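Local coordinates for SspB protein (Streptomyces clavuligerus, PDB 6JUF) that probably acts as a metal-dependent DNase in the SspABCD-SspE defence system, which senses DNA phosphorothioation and counters phage, at residues Y236-Y241 and A255-E260; R232-A237 and F268-A273. All blocks are in the same frame, centred on the assembly; numbering follows the deposited sequence.

Contact 1 (Y236-Y241 and A255-E260)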
ATOM      1  N   TYR B 236      -1.013   8.496 -22.092  1.00  9.32           N
ATOM      2  CA  TYR B 236      -2.024   9.397 -21.555  1.00  8.77           C
ATOM      3  C   TYR B 236      -1.349  10.726 -21.064  1.00  8.55           C
ATOM      4  O   TYR B 236      -1.829  11.816 -21.324  1.00  8.59           O
ATOM      5  CB  TYR B 236      -2.776   8.701 -20.384  1.00  8.90           C
ATOM      6  CG  TYR B 236      -3.359   9.728 -19.395  1.00  8.12           C
ATOM      7  CD1 TYR B 236      -4.510  10.406 -19.677  1.00  8.65           C
ATOM      8  CD2 TYR B 236      -2.686   9.998 -18.175  1.00  7.95           C
ATOM      9  CE1 TYR B 236      -5.026  11.359 -18.778  1.00  9.97           C
ATOM     10  CE2 TYR B 236      -3.179  10.925 -17.272  1.00  6.44           C
ATOM     11  CZ  TYR B 236      -4.345  11.632 -17.603  1.00  8.45           C
ATOM     12  OH  TYR B 236      -4.805  12.568 -16.726  1.00  9.39           O
ATOM     13  N   ALA B 237      -0.249  10.556 -20.306  1.00  7.86           N
ATOM     14  CA  ALA B 237       0.424  11.725 -19.757  1.00  7.52           C
ATOM     15  C   ALA B 237       0.975  12.647 -20.815  1.00  8.97           C
ATOM     16  O   ALA B 237       0.850  13.883 -20.719  1.00  9.37           O
ATOM     17  CB  ALA B 237       1.511  11.291 -18.771  1.00  8.14           C
ATOM     18  N   CYS B 238       1.515  12.032 -21.892  1.00  9.80           N
ATOM     19  CA  CYS B 238       1.993  12.830 -23.027  1.00 10.41           C
ATOM     20  C   CYS B 238       0.890  13.685 -23.681  1.00 10.15           C
ATOM     21  O   CYS B 238       1.051  14.868 -23.938  1.00 10.69           O
ATOM     22  CB  CYS B 238       2.676  11.920 -24.061  1.00  8.74           C
ATOM     23  SG  CYS B 238       4.226  11.190 -23.503  1.00 10.66           S
ATOM     24  N   LEU B 239      -0.253  13.028 -23.921  1.00  9.13           N
ATOM     25  CA  LEU B 239      -1.405  13.698 -24.539  1.00 10.74           C
ATOM     26  C   LEU B 239      -2.043  14.718 -23.609  1.00 11.61           C
ATOM     27  O   LEU B 239      -2.417  15.825 -24.045  1.00 13.03           O
ATOM     28  CB  LEU B 239      -2.405  12.650 -25.003  1.00  9.89           C
ATOM     29  CG  LEU B 239      -1.989  11.829 -26.226  1.00  9.09           C
ATOM     30  CD1 LEU B 239      -2.803  10.499 -26.229  1.00  9.28           C
ATOM     31  CD2 LEU B 239      -2.137  12.583 -27.546  1.00 11.73           C
ATOM     32  N   ASP B 240      -2.106  14.354 -22.303  1.00  9.72           N
ATOM     33  CA  ASP B 240      -2.650  15.283 -21.310  1.00 10.44           C
ATOM     34  C   ASP B 240      -1.757  16.535 -21.223  1.00 10.23           C
ATOM     35  O   ASP B 240      -2.240  17.657 -21.114  1.00 11.13           O
ATOM     36  CB  ASP B 240      -2.709  14.566 -19.977  1.00 10.92           C
ATOM     37  CG  ASP B 240      -3.403  15.364 -18.882  1.00 10.60           C
ATOM     38  OD1 ASP B 240      -4.524  15.860 -19.103  1.00 12.22           O
ATOM     39  OD2 ASP B 240      -2.797  15.480 -17.789  1.00 10.86           O
ATOM     40  N   TYR B 241      -0.419  16.295 -21.303  1.00 10.50           N
ATOM     41  CA  TYR B 241       0.536  17.411 -21.290  1.00 10.52           C
ATOM     42  C   TYR B 241       0.295  18.345 -22.489  1.00 10.27           C
ATOM     43  O   TYR B 241       0.204  19.566 -22.352  1.00 10.47           O
ATOM     44  CB  TYR B 241       1.982  16.905 -21.235  1.00  9.21           C
ATOM     45  CG  TYR B 241       2.946  18.047 -21.101  1.00  9.92           C
ATOM     46  CD1 TYR B 241       3.160  18.644 -19.822  1.00 10.20           C
ATOM     47  CD2 TYR B 241       3.609  18.582 -22.198  1.00 12.30           C
ATOM     48  CE1 TYR B 241       4.032  19.726 -19.725  1.00 13.17           C
ATOM     49  CE2 TYR B 241       4.456  19.677 -22.082  1.00 12.87           C
ATOM     50  CZ  TYR B 241       4.664  20.229 -20.837  1.00 13.85           C
ATOM     51  OH  TYR B 241       5.480  21.303 -20.690  1.00 14.17           O
ATOM     52  N   ALA B 255      11.479  15.451 -27.772  1.00 15.43           N
ATOM     53  CA  ALA B 255      12.453  16.171 -26.945  1.00 16.55           C
ATOM     54  C   ALA B 255      11.763  16.959 -25.834  1.00 16.34           C
ATOM     55  O   ALA B 255      12.249  16.956 -24.681  1.00 15.50           O
ATOM     56  CB  ALA B 255      13.263  17.139 -27.841  1.00 18.16           C
ATOM     57  N   ARG B 256      10.660  17.645 -26.156  1.00 13.71           N
ATOM     58  CA  ARG B 256       9.873  18.368 -25.131  1.00 14.02           C
ATOM     59  C   ARG B 256       9.222  17.400 -24.148  1.00 14.13           C
ATOM     60  O   ARG B 256       9.239  17.640 -22.928  1.00 15.31           O
ATOM     61  CB  ARG B 256       8.800  19.228 -25.762  1.00 15.99           C
ATOM     62  CG  ARG B 256       9.356  20.515 -26.411  1.00 17.60           C
ATOM     63  CD  ARG B 256       8.235  21.264 -27.101  1.00 18.06           C
ATOM     64  NE  ARG B 256       7.241  21.674 -26.106  1.00 18.76           N
ATOM     65  CZ  ARG B 256       5.980  22.010 -26.361  1.00 23.63           C
ATOM     66  NH1 ARG B 256       5.494  21.993 -27.605  1.00 22.80           N
ATOM     67  NH2 ARG B 256       5.186  22.358 -25.340  1.00 21.44           N
ATOM     68  N   LEU B 257       8.635  16.311 -24.657  1.00 11.35           N
ATOM     69  CA  LEU B 257       8.084  15.321 -23.716  1.00 12.11           C
ATOM     70  C   LEU B 257       9.111  14.768 -22.719  1.00 10.94           C
ATOM     71  O   LEU B 257       8.791  14.563 -21.537  1.00 12.54           O
ATOM     72  CB  LEU B 257       7.388  14.164 -24.441  1.00 11.52           C
ATOM     73  CG  LEU B 257       6.090  14.519 -25.197  1.00 11.34           C
ATOM     74  CD1 LEU B 257       5.741  13.324 -26.092  1.00 11.19           C
ATOM     75  CD2 LEU B 257       4.932  14.866 -24.242  1.00 10.67           C
ATOM     76  N   ALA B 258      10.333  14.534 -23.186  1.00 13.53           N
ATOM     77  CA  ALA B 258      11.399  13.994 -22.376  1.00 11.67           C
ATOM     78  C   ALA B 258      12.005  15.043 -21.459  1.00 14.38           C
ATOM     79  O   ALA B 258      12.482  14.653 -20.400  1.00 16.31           O
ATOM     80  CB  ALA B 258      12.506  13.450 -23.297  1.00 13.13           C
ATOM     81  N   ASN B 259      12.076  16.321 -21.895  1.00 12.92           N
ATOM     82  CA  ASN B 259      12.930  17.283 -21.177  1.00 15.57           C
ATOM     83  C   ASN B 259      12.265  18.527 -20.567  1.00 13.51           C
ATOM     84  O   ASN B 259      12.878  19.197 -19.702  1.00 14.29           O
ATOM     85  CB  ASN B 259      14.041  17.749 -22.108  1.00 15.28           C
ATOM     86  CG  ASN B 259      14.888  16.593 -22.588  1.00 22.21           C
ATOM     87  OD1 ASN B 259      15.384  15.831 -21.806  1.00 28.21           O
ATOM     88  ND2 ASN B 259      15.007  16.438 -23.880  1.00 32.71           N
ATOM     89  N   GLU B 260      11.095  18.909 -21.079  1.00 16.03           N
ATOM     90  CA  GLU B 260      10.465  20.153 -20.687  1.00 15.38           C
ATOM     91  C   GLU B 260       9.986  20.033 -19.240  1.00 15.04           C
ATOM     92  O   GLU B 260       9.371  19.032 -18.881  1.00 14.22           O
ATOM     93  CB  GLU B 260       9.279  20.478 -21.586  1.00 14.43           C
ATOM     94  CG  GLU B 260       8.734  21.890 -21.491  1.00 15.90           C
ATOM     95  CD  GLU B 260       7.922  22.226 -22.715  1.00 19.78           C
ATOM     96  OE1 GLU B 260       8.523  22.639 -23.728  1.00 22.89           O
ATOM     97  OE2 GLU B 260       6.699  22.055 -22.664  1.00 17.89           O
TER
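Y241 points its hydroxyl across to the carboxylate of E260, and Y241 OH donates a very short hydrogen bond, modelled at 2.4 Å, to E260 OE2, shorter than normal and doubtful in its exact value. The oxygen lies at the edge of the phenol, in its plane, while the carboxylate is turned 52° from the ring. Both have CG anti to the backbone N (Y241 chi1 -175°), which brings the two groups together across the gap between the segments, E260 being the first residue past helix 254-259. R256 holds the same carboxylate side-on in an i to i+4 salt bridge at the C-terminal end of that helix: R256 NE donates to E260 OE1 at 2.9 Å, and R256 NH2 to E260 OE2 at 3.1 Å along a nearly straight bond on the syn lone pair. This two-nitrogen grip probably fixes the carboxylate's rotation. Deeper in, L257 turns its two methyls onto C238: L257 CD1 meets C238 SG at 3.7 Å, and L257 CD2 lies 3.7 Å from C238 CB. The Y241 ring flanks this apolar pair, with Y241 CD2 4.4 Å from L257 CD2. The helical segments cross at 105°, confining contact to about one turn of each. Helix 254-259 follows strand 250-253; P264 of helix 264-268 and L279 of helix 272-285 pack on both C238 and L257, while W115 of helix 107-118 touches Y241.

Contact 2 (R232-A237 and F268-A273)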
ATOM      1  N   ARG B 232       0.371   2.787 -21.643  1.00  8.61           N
ATOM      2  CA  ARG B 232      -0.786   3.665 -21.791  1.00  8.61           C
ATOM      3  C   ARG B 232      -0.815   4.790 -20.740  1.00  7.35           C
ATOM      4  O   ARG B 232      -1.383   5.824 -20.962  1.00 10.31           O
ATOM      5  CB  ARG B 232      -2.105   2.870 -21.781  1.00  9.47           C
ATOM      6  CG  ARG B 232      -2.227   2.069 -23.105  1.00 11.17           C
ATOM      7  CD  ARG B 232      -3.569   1.340 -23.200  1.00 14.07           C
ATOM      8  NE  ARG B 232      -3.582   0.190 -22.325  1.00 15.49           N
ATOM      9  CZ  ARG B 232      -4.232  -0.964 -22.546  1.00 16.11           C
ATOM     10  NH1 ARG B 232      -4.917  -1.156 -23.661  1.00 17.23           N
ATOM     11  NH2 ARG B 232      -4.173  -1.944 -21.657  1.00 16.95           N
ATOM     12  N   ILE B 233      -0.167   4.565 -19.572  1.00  6.92           N
ATOM     13  CA  ILE B 233      -0.072   5.697 -18.607  1.00  8.08           C
ATOM     14  C   ILE B 233       0.894   6.792 -19.118  1.00  7.66           C
ATOM     15  O   ILE B 233       0.597   7.989 -19.066  1.00  9.08           O
ATOM     16  CB  ILE B 233       0.334   5.229 -17.179  1.00  7.34           C
ATOM     17  CG1 ILE B 233      -0.685   4.260 -16.545  1.00  8.23           C
ATOM     18  CG2 ILE B 233       0.589   6.456 -16.265  1.00  7.47           C
ATOM     19  CD1 ILE B 233      -2.082   4.833 -16.353  1.00  9.75           C
ATOM     20  N   ILE B 234       2.017   6.345 -19.690  1.00  7.98           N
ATOM     21  CA  ILE B 234       2.957   7.249 -20.389  1.00  8.47           C
ATOM     22  C   ILE B 234       2.242   8.025 -21.508  1.00  8.46           C
ATOM     23  O   ILE B 234       2.291   9.259 -21.579  1.00  9.36           O
ATOM     24  CB  ILE B 234       4.197   6.500 -20.898  1.00  7.98           C
ATOM     25  CG1 ILE B 234       5.004   5.929 -19.699  1.00  6.98           C
ATOM     26  CG2 ILE B 234       5.079   7.435 -21.719  1.00 10.62           C
ATOM     27  CD1 ILE B 234       6.064   4.873 -20.082  1.00  7.54           C
ATOM     28  N   ALA B 235       1.555   7.275 -22.396  1.00  8.86           N
ATOM     29  CA  ALA B 235       0.873   7.923 -23.531  1.00  9.99           C
ATOM     30  C   ALA B 235      -0.224   8.907 -23.097  1.00  8.33           C
ATOM     31  O   ALA B 235      -0.348  10.019 -23.624  1.00 10.22           O
ATOM     32  CB  ALA B 235       0.331   6.848 -24.477  1.00  9.16           C
ATOM     33  N   TYR B 236      -1.013   8.496 -22.092  1.00  9.32           N
ATOM     34  CA  TYR B 236      -2.024   9.397 -21.555  1.00  8.77           C
ATOM     35  C   TYR B 236      -1.349  10.726 -21.064  1.00  8.55           C
ATOM     36  O   TYR B 236      -1.829  11.816 -21.324  1.00  8.59           O
ATOM     37  CB  TYR B 236      -2.776   8.701 -20.384  1.00  8.90           C
ATOM     38  CG  TYR B 236      -3.359   9.728 -19.395  1.00  8.12           C
ATOM     39  CD1 TYR B 236      -4.510  10.406 -19.677  1.00  8.65           C
ATOM     40  CD2 TYR B 236      -2.686   9.998 -18.175  1.00  7.95           C
ATOM     41  CE1 TYR B 236      -5.026  11.359 -18.778  1.00  9.97           C
ATOM     42  CE2 TYR B 236      -3.179  10.925 -17.272  1.00  6.44           C
ATOM     43  CZ  TYR B 236      -4.345  11.632 -17.603  1.00  8.45           C
ATOM     44  OH  TYR B 236      -4.805  12.568 -16.726  1.00  9.39           O
ATOM     45  N   ALA B 237      -0.249  10.556 -20.306  1.00  7.86           N
ATOM     46  CA  ALA B 237       0.424  11.725 -19.757  1.00  7.52           C
ATOM     47  C   ALA B 237       0.975  12.647 -20.815  1.00  8.97           C
ATOM     48  O   ALA B 237       0.850  13.883 -20.719  1.00  9.37           O
ATOM     49  CB  ALA B 237       1.511  11.291 -18.771  1.00  8.14           C
ATOM     50  N   PHE B 268       8.068  11.358 -14.533  1.00  8.96           N
ATOM     51  CA  PHE B 268       8.243   9.914 -14.329  1.00  8.76           C
ATOM     52  C   PHE B 268       9.706   9.501 -14.277  1.00  9.88           C
ATOM     53  O   PHE B 268       9.991   8.324 -14.039  1.00  9.00           O
ATOM     54  CB  PHE B 268       7.500   9.087 -15.402  1.00  7.58           C
ATOM     55  CG  PHE B 268       5.996   9.347 -15.465  1.00  9.20           C
ATOM     56  CD1 PHE B 268       5.255   9.565 -14.284  1.00  9.48           C
ATOM     57  CD2 PHE B 268       5.317   9.217 -16.660  1.00  9.36           C
ATOM     58  CE1 PHE B 268       3.853   9.697 -14.321  1.00 10.71           C
ATOM     59  CE2 PHE B 268       3.913   9.349 -16.712  1.00  9.49           C
ATOM     60  CZ  PHE B 268       3.183   9.558 -15.536  1.00  9.09           C
ATOM     61  N   ARG B 269      10.610  10.422 -14.581  1.00 11.70           N
ATOM     62  CA  ARG B 269      12.059  10.172 -14.593  1.00 13.28           C
ATOM     63  C   ARG B 269      12.355   9.021 -15.558  1.00 10.83           C
ATOM     64  O   ARG B 269      12.938   7.991 -15.183  1.00 10.88           O
ATOM     65  CB  ARG B 269      12.630  10.021 -13.152  1.00 13.45           C
ATOM     66  CG  ARG B 269      12.581  11.338 -12.343  1.00 13.37           C
ATOM     67  CD  ARG B 269      13.036  12.536 -13.189  1.00 13.99           C
ATOM     68  NE  ARG B 269      12.930  13.852 -12.513  1.00 16.47           N
ATOM     69  CZ  ARG B 269      13.907  14.384 -11.800  1.00 14.59           C
ATOM     70  NH1 ARG B 269      15.046  13.691 -11.646  1.00 16.88           N
ATOM     71  NH2 ARG B 269      13.740  15.573 -11.218  1.00 15.10           N
ATOM     72  N   ILE B 270      11.852   9.162 -16.778  1.00 11.90           N
ATOM     73  CA  ILE B 270      12.114   8.202 -17.874  1.00 12.55           C
ATOM     74  C   ILE B 270      12.793   8.905 -19.033  1.00 11.81           C
ATOM     75  O   ILE B 270      12.656  10.111 -19.198  1.00 15.80           O
ATOM     76  CB  ILE B 270      10.820   7.488 -18.327  1.00 12.79           C
ATOM     77  CG1 ILE B 270       9.764   8.536 -18.782  1.00 13.71           C
ATOM     78  CG2 ILE B 270      10.354   6.575 -17.163  1.00 14.63           C
ATOM     79  CD1 ILE B 270       8.488   7.909 -19.349  1.00 16.75           C
ATOM     80  N   ARG B 271      13.569   8.128 -19.799  1.00 14.93           N
ATOM     81  CA  ARG B 271      14.327   8.632 -20.937  1.00 16.51           C
ATOM     82  C   ARG B 271      13.470   8.841 -22.186  1.00 14.77           C
ATOM     83  O   ARG B 271      12.427   8.216 -22.317  1.00 13.38           O
ATOM     84  CB  ARG B 271      15.452   7.645 -21.248  1.00 18.50           C
ATOM     85  CG  ARG B 271      16.446   7.564 -20.110  1.00 25.60           C
ATOM     86  CD  ARG B 271      17.755   6.918 -20.526  1.00 34.70           C
ATOM     87  NE  ARG B 271      18.394   6.230 -19.395  1.00 49.07           N
ATOM     88  CZ  ARG B 271      18.874   6.811 -18.291  1.00 46.15           C
ATOM     89  NH1 ARG B 271      18.804   8.130 -18.111  1.00 46.52           N
ATOM     90  NH2 ARG B 271      19.427   6.062 -17.346  1.00 47.92           N
ATOM     91  N   GLU B 272      13.904   9.705 -23.076  1.00 16.60           N
ATOM     92  CA  GLU B 272      13.225   9.923 -24.358  1.00 16.70           C
ATOM     93  C   GLU B 272      12.935   8.616 -25.075  1.00 16.09           C
ATOM     94  O   GLU B 272      11.861   8.505 -25.659  1.00 13.04           O
ATOM     95  CB  GLU B 272      14.059  10.843 -25.276  1.00 17.98           C
ATOM     96  CG  GLU B 272      13.253  11.419 -26.423  1.00 15.86           C
ATOM     97  CD  GLU B 272      14.058  12.415 -27.227  1.00 21.71           C
ATOM     98  OE1 GLU B 272      14.594  13.404 -26.660  1.00 24.36           O
ATOM     99  OE2 GLU B 272      14.126  12.207 -28.427  1.00 29.18           O
ATOM    100  N   ALA B 273      13.876   7.658 -25.062  1.00 15.92           N
ATOM    101  CA  ALA B 273      13.739   6.369 -25.766  1.00 17.44           C
ATOM    102  C   ALA B 273      12.561   5.633 -25.177  1.00 14.29           C
ATOM    103  O   ALA B 273      11.819   4.945 -25.890  1.00 16.13           O
ATOM    104  CB  ALA B 273      15.011   5.493 -25.634  1.00 18.06           C
TER
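I233, I234 and A237 meet F268 and I270 without a hydrogen bond between the segments; the shortest polar bond inside either one is helical, Y236 N to R232 O at 2.9 Å. The next, A237 N to I233 O, spans the turn that brings I233 and A237 to the same phenyl ring. F268 reaches both with its far end: F268 CE2 lies 3.7 Å from A237 CB, and F268 CZ is 4.1 Å from I233 CG2. The I233 side chain crosses that of F268 at about a right angle and touches through its CG2 branch, while its longer arm leads away. I234 and I270 meet tip to tip, CD1 of I234 lying 4.0 Å from CD1 of I270. I270 places CG1 between its backbone N and carbonyl carbon (chi1 58°), and the extended arm beyond carries CD1 to I234. L229 packs on F268, I234 and I270. F268 and I270 bracket R269, whose positive phi turns the chain from helix 264-268 toward the N-cap R271 of helix 272-285. The chain order, helix 231-243, strand 250-253, the helices up to 272-285, then antiparallel strands 289-293 and 298-302, with 298-302 central in the sheet, is consistent with a winged helix-turn-helix domain.

Both contacts rest on helix 231-243, share Y236 and A237, and have centres about 7 Å apart. Contact 2, on the earlier turns, is wholly apolar and its touching residues are all buried, where the turn between helices 264-268 and 272-285 packs on helix 231-243. Contact 1, on the later turns, grades from a buried Cys-Leu pair to a charged cluster whose arginine is exposed, so polar bonds appear where the interface nears the surface. The second segments also touch each other, A258 CB lying 3.6 Å from E272 CB. Together the two contacts pack the short helix 254-259 and the turn before helix 272-285 onto one common helix.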